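Putative vitamin-B12 independent methionine synthase family protein (Listeria monocytogenes, PDB 1YPX) probably acts as a zinc-dependent methyltransferase that makes methionine by moving a methyl group from a methyltetrahydrofolate to homocysteine without help from cobalamin. Local coordinates at residues N163-A166 with T167-K171; V287-P290 with D291-I294; T346-E349 with Q350-L354. All blocks are in the same frame, centred on the assembly; numbering follows the deposited sequence.

Contact 1 (N163-A166 with T167-K171); sequences NDLA and TAYQK
Leu165 and Tyr169, one helical turn apart, lie side by side and point the same way, with Leu165 CD1 4.2 Å from Tyr169 CE2. Leu165 carries its CG anti to the backbone N (chi1 179°), which sets its branched end alongside the ring. The ring also passes the leucine's carbonyl: Leu165 O lies at the ring edge, near its plane, 3.4 Å from Tyr169 CD2. The same oxygen accepts the backbone bond from Tyr169 N at 3.0 Å, the most bent of the four i to i+4 bonds here, with an N-H...O angle of 139°. The others, from Thr167 N to Asn163 O, Ala168 N to Asp164 O and Gln170 N to Ala166 O, complete regular alpha-helical bonding.

Packing is tight on the side that carries Leu165, Ala166, Ala168 and Tyr169, all buried. The two alanines, being small, let neighbouring parts of the fold come close to the backbone, while the long tyrosine can reach inward and hydrogen-bond its hydroxyl to Pro138 O. The other side, with Asn163 and Thr167, is looser, more polar and more open, as suits groups that water can solvate. The edge of this side is nevertheless fastened: Asp164 OD1 is hydrogen-bonded to Tyr154 OH, and Lys171 forms a salt bridge with Asp110.

Helix 158-178 thus presents Leu165 to Leu220 and Tyr169 to Ala224, both of helix 213-224, while Asp164, Leu165 and Ala168 rest on Ile109 of strand 108-110; it belongs to the connection between the adjacent parallel strands 132-138 and 183-188.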
ATOM      1  N   ASN A 163      15.031  15.793   2.621  1.00 54.61           N
ATOM      2  CA  ASN A 163      14.365  16.812   1.815  1.00 55.39           C
ATOM      3  C   ASN A 163      14.162  16.398   0.357  1.00 52.51           C
ATOM      4  O   ASN A 163      13.034  16.375  -0.116  1.00 52.79           O
ATOM      5  CB  ASN A 163      15.137  18.131   1.869  1.00 58.51           C
ATOM      6  CG  ASN A 163      15.285  18.665   3.279  1.00 64.51           C
ATOM      7  OD1 ASN A 163      15.781  19.778   3.482  1.00 68.08           O
ATOM      8  ND2 ASN A 163      14.862  17.872   4.269  1.00 65.71           N
ATOM      9  N   ASP A 164      15.244  16.071  -0.343  1.00 51.00           N
ATOM     10  CA  ASP A 164      15.160  15.683  -1.751  1.00 50.33           C
ATOM     11  C   ASP A 164      14.204  14.515  -1.954  1.00 48.20           C
ATOM     12  O   ASP A 164      13.387  14.527  -2.877  1.00 50.07           O
ATOM     13  CB  ASP A 164      16.546  15.291  -2.304  1.00 52.21           C
ATOM     14  CG  ASP A 164      17.564  16.442  -2.264  1.00 55.62           C
ATOM     15  OD1 ASP A 164      18.694  16.256  -2.783  1.00 57.86           O
ATOM     16  OD2 ASP A 164      17.253  17.529  -1.718  1.00 57.04           O
ATOM     17  N   LEU A 165      14.324  13.503  -1.099  1.00 44.03           N
ATOM     18  CA  LEU A 165      13.479  12.321  -1.177  1.00 41.00           C
ATOM     19  C   LEU A 165      11.991  12.714  -1.085  1.00 39.31           C
ATOM     20  O   LEU A 165      11.153  12.162  -1.802  1.00 41.94           O
ATOM     21  CB  LEU A 165      13.875  11.321  -0.071  1.00 38.82           C
ATOM     22  CG  LEU A 165      13.116   9.992   0.075  1.00 43.11           C
ATOM     23  CD1 LEU A 165      13.256   9.182  -1.205  1.00 43.42           C
ATOM     24  CD2 LEU A 165      13.647   9.191   1.262  1.00 39.53           C
ATOM     25  N   ALA A 166      11.671  13.676  -0.224  1.00 36.01           N
ATOM     26  CA  ALA A 166      10.295  14.151  -0.068  1.00 34.24           C
ATOM     27  C   ALA A 166       9.794  14.885  -1.333  1.00 34.93           C
ATOM     28  O   ALA A 166       8.636  14.720  -1.731  1.00 31.64           O
ATOM     29  CB  ALA A 166      10.198  15.069   1.165  1.00 34.42           C
ATOM     30  N   THR A 167      10.658  15.701  -1.951  1.00 33.99           N
ATOM     31  CA  THR A 167      10.295  16.413  -3.172  1.00 34.05           C
ATOM     32  C   THR A 167      10.168  15.378  -4.270  1.00 34.36           C
ATOM     33  O   THR A 167       9.293  15.471  -5.130  1.00 37.02           O
ATOM     34  CB  THR A 167      11.375  17.447  -3.614  1.00 36.82           C
ATOM     35  OG1 THR A 167      11.412  18.533  -2.686  1.00 41.53           O
ATOM     36  CG2 THR A 167      11.059  18.010  -5.000  1.00 31.00           C
ATOM     37  N   ALA A 168      11.045  14.383  -4.254  1.00 33.02           N
ATOM     38  CA  ALA A 168      10.963  13.333  -5.263  1.00 32.50           C
ATOM     39  C   ALA A 168       9.566  12.723  -5.152  1.00 34.31           C
ATOM     40  O   ALA A 168       8.958  12.360  -6.163  1.00 34.68           O
ATOM     41  CB  ALA A 168      12.027  12.264  -5.026  1.00 24.28           C
ATOM     42  N   TYR A 169       9.060  12.623  -3.920  1.00 34.41           N
ATOM     43  CA  TYR A 169       7.730  12.073  -3.709  1.00 37.70           C
ATOM     44  C   TYR A 169       6.610  13.071  -4.018  1.00 37.84           C
ATOM     45  O   TYR A 169       5.568  12.678  -4.549  1.00 39.70           O
ATOM     46  CB  TYR A 169       7.588  11.504  -2.285  1.00 37.36           C
ATOM     47  CG  TYR A 169       7.831  10.002  -2.206  1.00 38.26           C
ATOM     48  CD1 TYR A 169       6.764   9.100  -2.194  1.00 38.64           C
ATOM     49  CD2 TYR A 169       9.130   9.481  -2.176  1.00 41.17           C
ATOM     50  CE1 TYR A 169       6.979   7.719  -2.152  1.00 40.81           C
ATOM     51  CE2 TYR A 169       9.361   8.090  -2.138  1.00 41.93           C
ATOM     52  CZ  TYR A 169       8.276   7.222  -2.125  1.00 44.02           C
ATOM     53  OH  TYR A 169       8.486   5.861  -2.090  1.00 46.30           O
ATOM     54  N   GLN A 170       6.799  14.349  -3.699  1.00 38.60           N
ATOM     55  CA  GLN A 170       5.759  15.330  -4.011  1.00 38.81           C
ATOM     56  C   GLN A 170       5.568  15.267  -5.520  1.00 40.30           C
ATOM     57  O   GLN A 170       4.442  15.143  -6.015  1.00 41.80           O
ATOM     58  CB  GLN A 170       6.175  16.740  -3.581  1.00 37.59           C
ATOM     59  CG  GLN A 170       6.199  16.949  -2.070  1.00 36.08           C
ATOM     60  CD  GLN A 170       7.110  18.103  -1.659  1.00 40.15           C
ATOM     61  OE1 GLN A 170       7.258  18.417  -0.468  1.00 39.11           O
ATOM     62  NE2 GLN A 170       7.738  18.735  -2.649  1.00 39.30           N
ATOM     63  N   LYS A 171       6.679  15.303  -6.251  1.00 40.56           N
ATOM     64  CA  LYS A 171       6.615  15.231  -7.704  1.00 41.35           C
ATOM     65  C   LYS A 171       6.035  13.893  -8.166  1.00 43.09           C
ATOM     66  O   LYS A 171       5.292  13.848  -9.147  1.00 47.79           O
ATOM     67  CB  LYS A 171       8.012  15.457  -8.315  1.00 42.09           C
ATOM     68  CG  LYS A 171       8.685  16.779  -7.884  1.00 40.96           C
ATOM     69  CD  LYS A 171       9.691  17.308  -8.919  1.00 43.55           C
ATOM     70  CE  LYS A 171      11.119  16.770  -8.732  1.00 47.55           C
ATOM     71  NZ  LYS A 171      12.006  17.641  -7.846  1.00 44.18           N
TER

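Contact 2 (V287-P290 with D291-I294); sequences VTRP and DLKI
Val287 lays its CG2 methyl against the end of Leu292, 3.6 Å from Leu292 CD2, so that two branched apolar side chains close the inner side of a bend. Leu292 has a second neighbour: its CB sits over one face of the Arg289 guanidinium, 3.7 Å above the plane and offset toward the rim. Arginine suits this place because its flat guanidinium hydrogen-bonds through its edge and can take a carbon group on its face. At that edge comes Asp291. Its CG stands between the backbone N and the carbonyl carbon (chi1 76°), bringing the carboxylate round so that Arg289 NH1 lies 3.4 Å from Asp291 OD2, in a straight but weak salt-bridge bond; the two planes are 30° apart. NH1 also donates to Ile266 O, tying the bend to the residues ahead of strand 268-272.

Lys293 curls back and gives its NZ to Asp291 O at 2.9 Å. The backbone bond from Leu292 N to Arg289 O, 3.2 Å, closes a type I beta turn. Pro290, whose ring fixes phi near the value needed, suits the second position, and aspartate is common at the third. Such a turn reverses the chain just before strand 293-299, where this parallel strand enters the TIM-like barrel.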
ATOM      1  N   VAL A 287      -6.439   7.843  17.460  1.00 80.26           N
ATOM      2  CA  VAL A 287      -7.067   8.504  16.335  1.00 78.83           C
ATOM      3  C   VAL A 287      -8.223   9.376  16.816  1.00 77.25           C
ATOM      4  O   VAL A 287      -9.285   8.880  17.187  1.00 76.24           O
ATOM      5  CB  VAL A 287      -7.552   7.461  15.293  1.00 78.54           C
ATOM      6  CG1 VAL A 287      -8.184   6.276  16.001  1.00 78.22           C
ATOM      7  CG2 VAL A 287      -8.531   8.100  14.324  1.00 78.75           C
ATOM      8  N   THR A 288      -7.991  10.684  16.822  1.00 76.40           N
ATOM      9  CA  THR A 288      -9.001  11.635  17.253  1.00 75.77           C
ATOM     10  C   THR A 288      -9.642  12.308  16.052  1.00 75.33           C
ATOM     11  O   THR A 288     -10.720  12.894  16.154  1.00 76.61           O
ATOM     12  CB  THR A 288      -8.396  12.707  18.173  1.00 75.92           C
ATOM     13  OG1 THR A 288      -7.160  13.174  17.621  1.00 75.55           O
ATOM     14  CG2 THR A 288      -8.157  12.134  19.557  1.00 75.46           C
ATOM     15  N   ARG A 289      -8.965  12.220  14.913  1.00 74.34           N
ATOM     16  CA  ARG A 289      -9.450  12.805  13.669  1.00 72.10           C
ATOM     17  C   ARG A 289     -10.656  12.020  13.170  1.00 71.42           C
ATOM     18  O   ARG A 289     -10.570  10.821  12.916  1.00 72.34           O
ATOM     19  CB  ARG A 289      -8.345  12.772  12.620  1.00 71.34           C
ATOM     20  CG  ARG A 289      -7.176  13.699  12.904  1.00 70.04           C
ATOM     21  CD  ARG A 289      -5.986  13.311  12.036  1.00 68.65           C
ATOM     22  NE  ARG A 289      -6.405  12.956  10.685  1.00 65.77           N
ATOM     23  CZ  ARG A 289      -5.616  12.398   9.773  1.00 66.74           C
ATOM     24  NH1 ARG A 289      -6.096  12.109   8.566  1.00 67.19           N
ATOM     25  NH2 ARG A 289      -4.350  12.129  10.064  1.00 65.85           N
ATOM     26  N   PRO A 290     -11.802  12.690  13.020  1.00 70.62           N
ATOM     27  CA  PRO A 290     -13.018  12.021  12.550  1.00 69.58           C
ATOM     28  C   PRO A 290     -12.983  11.623  11.076  1.00 69.23           C
ATOM     29  O   PRO A 290     -13.939  11.031  10.560  1.00 70.27           O
ATOM     30  CB  PRO A 290     -14.113  13.039  12.863  1.00 69.46           C
ATOM     31  CG  PRO A 290     -13.414  14.346  12.698  1.00 70.28           C
ATOM     32  CD  PRO A 290     -12.062  14.102  13.352  1.00 70.10           C
ATOM     33  N   ASP A 291     -11.879  11.940  10.405  1.00 67.92           N
ATOM     34  CA  ASP A 291     -11.726  11.610   8.990  1.00 65.58           C
ATOM     35  C   ASP A 291     -10.610  10.597   8.767  1.00 63.93           C
ATOM     36  O   ASP A 291     -10.326  10.238   7.631  1.00 62.62           O
ATOM     37  CB  ASP A 291     -11.418  12.863   8.170  1.00 66.29           C
ATOM     38  CG  ASP A 291      -9.986  13.324   8.333  1.00 67.86           C
ATOM     39  OD1 ASP A 291      -9.682  14.003   9.338  1.00 68.35           O
ATOM     40  OD2 ASP A 291      -9.156  12.995   7.456  1.00 70.08           O
ATOM     41  N   LEU A 292      -9.968  10.155   9.847  1.00 61.61           N
ATOM     42  CA  LEU A 292      -8.900   9.170   9.727  1.00 61.54           C
ATOM     43  C   LEU A 292      -9.469   7.760   9.851  1.00 61.82           C
ATOM     44  O   LEU A 292      -9.557   7.200  10.953  1.00 61.97           O
ATOM     45  CB  LEU A 292      -7.834   9.379  10.800  1.00 61.04           C
ATOM     46  CG  LEU A 292      -6.785   8.258  10.856  1.00 60.34           C
ATOM     47  CD1 LEU A 292      -6.044   8.212   9.531  1.00 59.58           C
ATOM     48  CD2 LEU A 292      -5.819   8.476  12.009  1.00 59.26           C
ATOM     49  N   LYS A 293      -9.854   7.184   8.718  1.00 60.16           N
ATOM     50  CA  LYS A 293     -10.424   5.844   8.708  1.00 59.52           C
ATOM     51  C   LYS A 293      -9.333   4.789   8.724  1.00 57.82           C
ATOM     52  O   LYS A 293      -8.347   4.902   8.002  1.00 58.60           O
ATOM     53  CB  LYS A 293     -11.331   5.672   7.487  1.00 59.93           C
ATOM     54  CG  LYS A 293     -10.700   6.112   6.176  1.00 63.25           C
ATOM     55  CD  LYS A 293     -11.752   6.407   5.106  1.00 63.50           C
ATOM     56  CE  LYS A 293     -12.540   7.686   5.400  1.00 63.83           C
ATOM     57  NZ  LYS A 293     -11.693   8.910   5.398  1.00 62.98           N
ATOM     58  N   ILE A 294      -9.498   3.773   9.569  1.00 55.13           N
ATOM     59  CA  ILE A 294      -8.499   2.710   9.658  1.00 52.90           C
ATOM     60  C   ILE A 294      -9.088   1.359   9.236  1.00 51.15           C
ATOM     61  O   ILE A 294     -10.036   0.844   9.829  1.00 50.88           O
ATOM     62  CB  ILE A 294      -7.888   2.588  11.103  1.00 52.01           C
ATOM     63  CG1 ILE A 294      -8.864   1.911  12.038  1.00 51.43           C
ATOM     64  CG2 ILE A 294      -7.510   3.950  11.667  1.00 47.92           C
ATOM     65  CD1 ILE A 294      -8.474   0.498  12.290  1.00 52.79           C
TER

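Contact 3 (T346-E349 with Q350-L354); sequences TEEE and QWDKL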
ATOM      1  N   THR A 346      -4.503 -20.736  -3.203  1.00 75.30           N
ATOM      2  CA  THR A 346      -5.036 -21.023  -4.532  1.00 75.48           C
ATOM      3  C   THR A 346      -5.844 -19.825  -4.995  1.00 75.28           C
ATOM      4  O   THR A 346      -6.472 -19.147  -4.185  1.00 74.52           O
ATOM      5  CB  THR A 346      -5.978 -22.253  -4.537  1.00 74.43           C
ATOM      6  OG1 THR A 346      -7.228 -21.899  -3.935  1.00 75.43           O
ATOM      7  CG2 THR A 346      -5.362 -23.407  -3.763  1.00 74.67           C
ATOM      8  N   GLU A 347      -5.836 -19.573  -6.298  1.00 75.18           N
ATOM      9  CA  GLU A 347      -6.575 -18.448  -6.842  1.00 76.41           C
ATOM     10  C   GLU A 347      -8.040 -18.451  -6.418  1.00 75.46           C
ATOM     11  O   GLU A 347      -8.559 -17.430  -5.966  1.00 76.04           O
ATOM     12  CB  GLU A 347      -6.451 -18.430  -8.369  1.00 77.67           C
ATOM     13  CG  GLU A 347      -5.035 -18.107  -8.846  1.00 80.75           C
ATOM     14  CD  GLU A 347      -4.928 -17.915 -10.354  1.00 83.22           C
ATOM     15  OE1 GLU A 347      -5.593 -16.997 -10.891  1.00 84.40           O
ATOM     16  OE2 GLU A 347      -4.175 -18.683 -10.997  1.00 83.07           O
ATOM     17  N   GLU A 348      -8.697 -19.598  -6.550  1.00 75.26           N
ATOM     18  CA  GLU A 348     -10.102 -19.738  -6.175  1.00 75.18           C
ATOM     19  C   GLU A 348     -10.322 -19.235  -4.748  1.00 74.15           C
ATOM     20  O   GLU A 348     -11.192 -18.399  -4.488  1.00 72.54           O
ATOM     21  CB  GLU A 348     -10.514 -21.210  -6.270  1.00 77.22           C
ATOM     22  CG  GLU A 348     -11.999 -21.492  -6.035  1.00 79.85           C
ATOM     23  CD  GLU A 348     -12.276 -22.968  -5.754  1.00 80.70           C
ATOM     24  OE1 GLU A 348     -12.190 -23.382  -4.570  1.00 80.11           O
ATOM     25  OE2 GLU A 348     -12.561 -23.713  -6.722  1.00 79.90           O
ATOM     26  N   GLU A 349      -9.517 -19.750  -3.827  1.00 73.00           N
ATOM     27  CA  GLU A 349      -9.617 -19.366  -2.426  1.00 72.15           C
ATOM     28  C   GLU A 349      -9.535 -17.848  -2.262  1.00 70.50           C
ATOM     29  O   GLU A 349     -10.290 -17.256  -1.488  1.00 69.50           O
ATOM     30  CB  GLU A 349      -8.499 -20.054  -1.632  1.00 73.62           C
ATOM     31  CG  GLU A 349      -9.001 -20.996  -0.550  1.00 76.51           C
ATOM     32  CD  GLU A 349      -9.459 -20.256   0.696  1.00 79.95           C
ATOM     33  OE1 GLU A 349      -8.717 -20.292   1.707  1.00 80.76           O
ATOM     34  OE2 GLU A 349     -10.549 -19.629   0.660  1.00 81.91           O
ATOM     35  N   GLN A 350      -8.616 -17.238  -3.010  1.00 69.14           N
ATOM     36  CA  GLN A 350      -8.368 -15.792  -2.999  1.00 67.73           C
ATOM     37  C   GLN A 350      -9.630 -14.948  -3.189  1.00 67.29           C
ATOM     38  O   GLN A 350     -10.044 -14.200  -2.291  1.00 66.71           O
ATOM     39  CB  GLN A 350      -7.348 -15.429  -4.099  1.00 68.01           C
ATOM     40  CG  GLN A 350      -6.957 -13.937  -4.184  1.00 64.57           C
ATOM     41  CD  GLN A 350      -6.047 -13.618  -5.374  1.00 62.33           C
ATOM     42  OE1 GLN A 350      -6.418 -13.818  -6.525  1.00 61.66           O
ATOM     43  NE2 GLN A 350      -4.857 -13.114  -5.091  1.00 61.65           N
ATOM     44  N   TRP A 351     -10.235 -15.064  -4.367  1.00 65.84           N
ATOM     45  CA  TRP A 351     -11.434 -14.300  -4.670  1.00 65.41           C
ATOM     46  C   TRP A 351     -12.583 -14.650  -3.738  1.00 63.93           C
ATOM     47  O   TRP A 351     -13.453 -13.820  -3.477  1.00 62.81           O
ATOM     48  CB  TRP A 351     -11.830 -14.498  -6.140  1.00 66.06           C
ATOM     49  CG  TRP A 351     -10.804 -13.903  -7.109  1.00 66.92           C
ATOM     50  CD1 TRP A 351     -10.401 -12.586  -7.195  1.00 65.05           C
ATOM     51  CD2 TRP A 351     -10.038 -14.615  -8.092  1.00 65.77           C
ATOM     52  NE1 TRP A 351      -9.438 -12.448  -8.167  1.00 65.36           N
ATOM     53  CE2 TRP A 351      -9.196 -13.673  -8.730  1.00 66.16           C
ATOM     54  CE3 TRP A 351      -9.981 -15.957  -8.493  1.00 66.89           C
ATOM     55  CZ2 TRP A 351      -8.307 -14.035  -9.751  1.00 68.02           C
ATOM     56  CZ3 TRP A 351      -9.092 -16.317  -9.511  1.00 68.53           C
ATOM     57  CH2 TRP A 351      -8.268 -15.358 -10.126  1.00 68.86           C
ATOM     58  N   ASP A 352     -12.586 -15.870  -3.217  1.00 63.74           N
ATOM     59  CA  ASP A 352     -13.650 -16.260  -2.303  1.00 63.00           C
ATOM     60  C   ASP A 352     -13.534 -15.453  -1.015  1.00 60.97           C
ATOM     61  O   ASP A 352     -14.534 -14.959  -0.478  1.00 60.90           O
ATOM     62  CB  ASP A 352     -13.591 -17.761  -2.017  1.00 66.57           C
ATOM     63  CG  ASP A 352     -14.235 -18.579  -3.119  1.00 69.99           C
ATOM     64  OD1 ASP A 352     -14.283 -19.828  -2.991  1.00 71.98           O
ATOM     65  OD2 ASP A 352     -14.699 -17.960  -4.112  1.00 69.73           O
ATOM     66  N   LYS A 353     -12.312 -15.309  -0.520  1.00 56.70           N
ATOM     67  CA  LYS A 353     -12.112 -14.527   0.681  1.00 53.21           C
ATOM     68  C   LYS A 353     -12.441 -13.055   0.408  1.00 50.83           C
ATOM     69  O   LYS A 353     -12.764 -12.309   1.331  1.00 46.81           O
ATOM     70  CB  LYS A 353     -10.674 -14.678   1.173  1.00 55.03           C
ATOM     71  CG  LYS A 353     -10.371 -16.054   1.729  1.00 57.31           C
ATOM     72  CD  LYS A 353      -8.923 -16.153   2.168  1.00 60.49           C
ATOM     73  CE  LYS A 353      -8.756 -17.167   3.292  1.00 62.73           C
ATOM     74  NZ  LYS A 353      -9.527 -16.753   4.512  1.00 62.85           N
ATOM     75  N   LEU A 354     -12.365 -12.638  -0.858  1.00 49.39           N
ATOM     76  CA  LEU A 354     -12.684 -11.251  -1.210  1.00 47.78           C
ATOM     77  C   LEU A 354     -14.184 -11.001  -1.179  1.00 47.49           C
ATOM     78  O   LEU A 354     -14.640  -9.982  -0.666  1.00 45.13           O
ATOM     79  CB  LEU A 354     -12.134 -10.889  -2.592  1.00 45.87           C
ATOM     80  CG  LEU A 354     -10.635 -10.575  -2.676  1.00 44.23           C
ATOM     81  CD1 LEU A 354     -10.271 -10.196  -4.103  1.00 42.99           C
ATOM     82  CD2 LEU A 354     -10.294  -9.447  -1.719  1.00 40.04           C
TER
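Thr346 receives two backbone amides: Gln350 N hydrogen-bonds to Thr346 O at 3.1 Å, and Glu349 N hydrogen-bonds to Thr346 OG1 at 3.1 Å, an ST motif that suits a short hydroxyl side chain. Lys353 N bonds to Glu349 O at 3.0 Å and Asp352 N to Glu348 O at 3.2 Å, while the bond from Trp351 N to Glu347 O is weak.

Glu349 OE1 meets the methylene Lys353 CE at 3.5 Å but stays 4.6 Å from Lys353 NZ, too far for a salt bridge; that ammonium forms a salt bridge with Glu307 and a hydrogen bond with Thr300 OG1. Glu348 and Asp352, both exposed, bring like charges near each other, which solvent would probably screen. Three glutamates in the first turn suit this helix end, where the dipole would probably favour negative charge.

Packing centres on Trp351. With its CG beside the backbone N (chi1 -66°), the indole runs back along Glu347, whose methylene CB lies 3.6 Å from Trp351 CZ3; the carboxylate plane stands 58° from the ring. The indole also touches Tyr48, Lys52 and Val56, and Leu354 joins it on Val56, so this first part of helix 347-364 packs against helix 35-56.

Overall arrangement
The three contacts come in series along the chain and lie in one TIM-barrel-like catalytic domain, none touching another. Contact 1, on helix 158-178, and contact 3, on helix 347-364, are on opposite sides of the chain's centre, their own centres 37 Å apart. Contact 2 leads into strand 293-299; its centre is 26 Å from contact 1 and 30 Å from contact 3. That strand belongs to the parallel sheet that also holds strand 183-188, which follows the helix of contact 1, and strand 328-332, which precedes that of contact 3. The contacts thus sample the outer layer and a strand entrance; His237, Cys239 and Cys334 may form a vacant zinc site, consistent with the family.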